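Local coordinates for high-potential iron-sulfur protein isozyme 2 (Ectothiorhodospira shaposhnikovii, PDB 1HPI) that carries electrons in anaerobic electron transport of photosynthetic bacteria, using a high-potential [4Fe-4S] cluster, at residues E2-S5 with E6-A10. Numbering follows the deposited sequence.
Sequences ERLS and EDDPA
Ser5 and Asp8 close a type I beta turn. The backbone N of Asp8 donates to Ser5 O at 3.0 Å, nearly straight at 165°. The Ser5 hydroxyl adds a second bond. With chi1 at 164°, OG lies opposite the backbone N and beside its own carbonyl carbon, pointing along the chain into the turn. There Ser5 OG accepts from Asp7 N at 3.2 Å. This is an ST turn laid over the beta turn: Ser5 OG takes the N-H of Asp7, and Ser5 O that of Asp8.

Asp8 has its CG swung away from its backbone N (chi1 -167°), which carries the carboxylate forward to the helix start. Asp8 OD1 accepts from Ala10 N at 3.0 Å, on its anti side and slightly out of the carboxylate plane. Asp8 CB lies 3.4 Å from Ser5 O. Asp8 CB also meets Leu4 CD1, at 4.1 Å. The Leu4 and Asp8 side chains cross at about a right angle.

Leu4 is buried. It also touches Tyr16, Phe54 and Val59, and the Leu4 side chain is about 6 Å from the iron-sulfur cluster. The Glu6 chain is extended beyond CG. Its CB touches Ser5 C, and its OE2 accepts from the backbone N of His18.

The arrangement joins strand 2-3 to helix 9-13. It is a type I turn running into an Asp N-cap, at the edge of the cluster-enclosing HiPIP fold.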
ATOM      1  N   GLU A   2      -5.788   6.010 -11.314  1.00 10.11           N
ATOM      2  CA  GLU A   2      -4.743   6.989 -11.063  1.00  9.79           C
ATOM      3  C   GLU A   2      -4.070   6.707  -9.733  1.00  8.86           C
ATOM      4  O   GLU A   2      -4.575   5.942  -8.915  1.00  9.68           O
ATOM      5  CB  GLU A   2      -5.274   8.436 -11.116  1.00 13.72           C
ATOM      6  CG  GLU A   2      -6.291   8.680  -9.989  1.00 10.73           C
ATOM      7  CD  GLU A   2      -6.853  10.068  -9.922  1.00 53.63           C
ATOM      8  OE1 GLU A   2      -6.356  10.863 -10.834  1.00 20.51           O
ATOM      9  OE2 GLU A   2      -7.692  10.401  -9.103  1.00 53.95           O
ATOM     10  N   ARG A   3      -2.924   7.337  -9.509  1.00  8.63           N
ATOM     11  CA  ARG A   3      -2.213   7.118  -8.266  1.00 10.26           C
ATOM     12  C   ARG A   3      -2.975   7.595  -7.037  1.00  7.45           C
ATOM     13  O   ARG A   3      -3.539   8.688  -7.028  1.00 10.25           O
ATOM     14  CB  ARG A   3      -0.843   7.809  -8.303  1.00 10.79           C
ATOM     15  CG  ARG A   3       0.170   7.170  -9.258  1.00 10.12           C
ATOM     16  CD  ARG A   3       1.581   7.727  -9.081  1.00 11.24           C
ATOM     17  NE  ARG A   3       1.575   9.109  -9.519  1.00 17.15           N
ATOM     18  CZ  ARG A   3       1.893  10.144  -8.754  1.00 20.56           C
ATOM     19  NH1 ARG A   3       2.275   9.982  -7.491  1.00 28.25           N
ATOM     20  NH2 ARG A   3       1.833  11.364  -9.283  1.00 28.67           N
ATOM     21  N   LEU A   4      -2.980   6.785  -5.978  1.00  6.45           N
ATOM     22  CA  LEU A   4      -3.641   7.158  -4.731  1.00  5.91           C
ATOM     23  C   LEU A   4      -2.842   8.283  -4.064  1.00 13.55           C
ATOM     24  O   LEU A   4      -1.612   8.308  -4.136  1.00 11.21           O
ATOM     25  CB  LEU A   4      -3.495   5.947  -3.781  1.00  6.88           C
ATOM     26  CG  LEU A   4      -4.106   6.102  -2.388  1.00  8.23           C
ATOM     27  CD1 LEU A   4      -5.614   6.325  -2.487  1.00  7.79           C
ATOM     28  CD2 LEU A   4      -3.813   4.840  -1.583  1.00  9.43           C
ATOM     29  N   SER A   5      -3.506   9.207  -3.382  1.00  8.85           N
ATOM     30  CA  SER A   5      -2.813  10.278  -2.691  1.00 13.41           C
ATOM     31  C   SER A   5      -2.816   9.950  -1.194  1.00 15.95           C
ATOM     32  O   SER A   5      -3.775   9.392  -0.683  1.00 13.13           O
ATOM     33  CB  SER A   5      -3.506  11.617  -2.916  1.00 15.22           C
ATOM     34  OG  SER A   5      -3.041  12.559  -1.967  1.00 22.59           O
ATOM     35  N   GLU A   6      -1.764  10.280  -0.456  1.00 11.21           N
ATOM     36  CA  GLU A   6      -1.741   9.995   0.969  1.00  9.72           C
ATOM     37  C   GLU A   6      -2.810  10.752   1.733  1.00 10.57           C
ATOM     38  O   GLU A   6      -3.188  10.355   2.829  1.00 16.42           O
ATOM     39  CB  GLU A   6      -0.358  10.288   1.570  1.00 11.07           C
ATOM     40  CG  GLU A   6       0.640   9.152   1.324  1.00 13.00           C
ATOM     41  CD  GLU A   6       1.929   9.509   1.986  1.00 28.87           C
ATOM     42  OE1 GLU A   6       2.088  10.575   2.548  1.00 26.32           O
ATOM     43  OE2 GLU A   6       2.843   8.583   1.903  1.00 11.25           O
ATOM     44  N   ASP A   7      -3.303  11.847   1.171  1.00 11.74           N
ATOM     45  CA  ASP A   7      -4.332  12.561   1.895  1.00 12.00           C
ATOM     46  C   ASP A   7      -5.706  12.203   1.413  1.00 18.92           C
ATOM     47  O   ASP A   7      -6.672  12.837   1.820  1.00 22.85           O
ATOM     48  CB  ASP A   7      -4.284  14.088   1.903  1.00 26.58           C
ATOM     49  CG  ASP A   7      -2.914  14.618   1.741  1.00 35.30           C
ATOM     50  OD1 ASP A   7      -2.142  14.384   2.781  1.00100.00           O
ATOM     51  OD2 ASP A   7      -2.550  15.143   0.714  1.00 92.93           O
ATOM     52  N   ASP A   8      -5.813  11.216   0.547  1.00 12.39           N
ATOM     53  CA  ASP A   8      -7.149  10.892   0.141  1.00  9.14           C
ATOM     54  C   ASP A   8      -7.774  10.277   1.387  1.00 11.75           C
ATOM     55  O   ASP A   8      -7.118   9.549   2.122  1.00 11.95           O
ATOM     56  CB  ASP A   8      -7.114   9.833  -0.954  1.00  8.57           C
ATOM     57  CG  ASP A   8      -8.413   9.629  -1.686  1.00100.00           C
ATOM     58  OD1 ASP A   8      -9.209   8.774  -1.091  1.00 67.31           O
ATOM     59  OD2 ASP A   8      -8.689  10.204  -2.725  1.00100.00           O
ATOM     60  N   PRO A   9      -9.036  10.552   1.644  1.00 10.57           N
ATOM     61  CA  PRO A   9      -9.680   9.998   2.812  1.00 13.92           C
ATOM     62  C   PRO A   9      -9.583   8.473   2.898  1.00 12.39           C
ATOM     63  O   PRO A   9      -9.412   7.939   3.992  1.00 10.93           O
ATOM     64  CB  PRO A   9     -11.116  10.517   2.807  1.00 16.32           C
ATOM     65  CG  PRO A   9     -11.194  11.578   1.721  1.00 14.64           C
ATOM     66  CD  PRO A   9      -9.942  11.442   0.876  1.00 19.32           C
ATOM     67  N   ALA A  10      -9.671   7.781   1.754  1.00  6.82           N
ATOM     68  CA  ALA A  10      -9.571   6.331   1.727  1.00  5.98           C
ATOM     69  C   ALA A  10      -8.201   5.892   2.240  1.00 11.91           C
ATOM     70  O   ALA A  10      -8.054   4.898   2.960  1.00 11.29           O
ATOM     71  CB  ALA A  10      -9.805   5.810   0.317  1.00 15.14           C
TER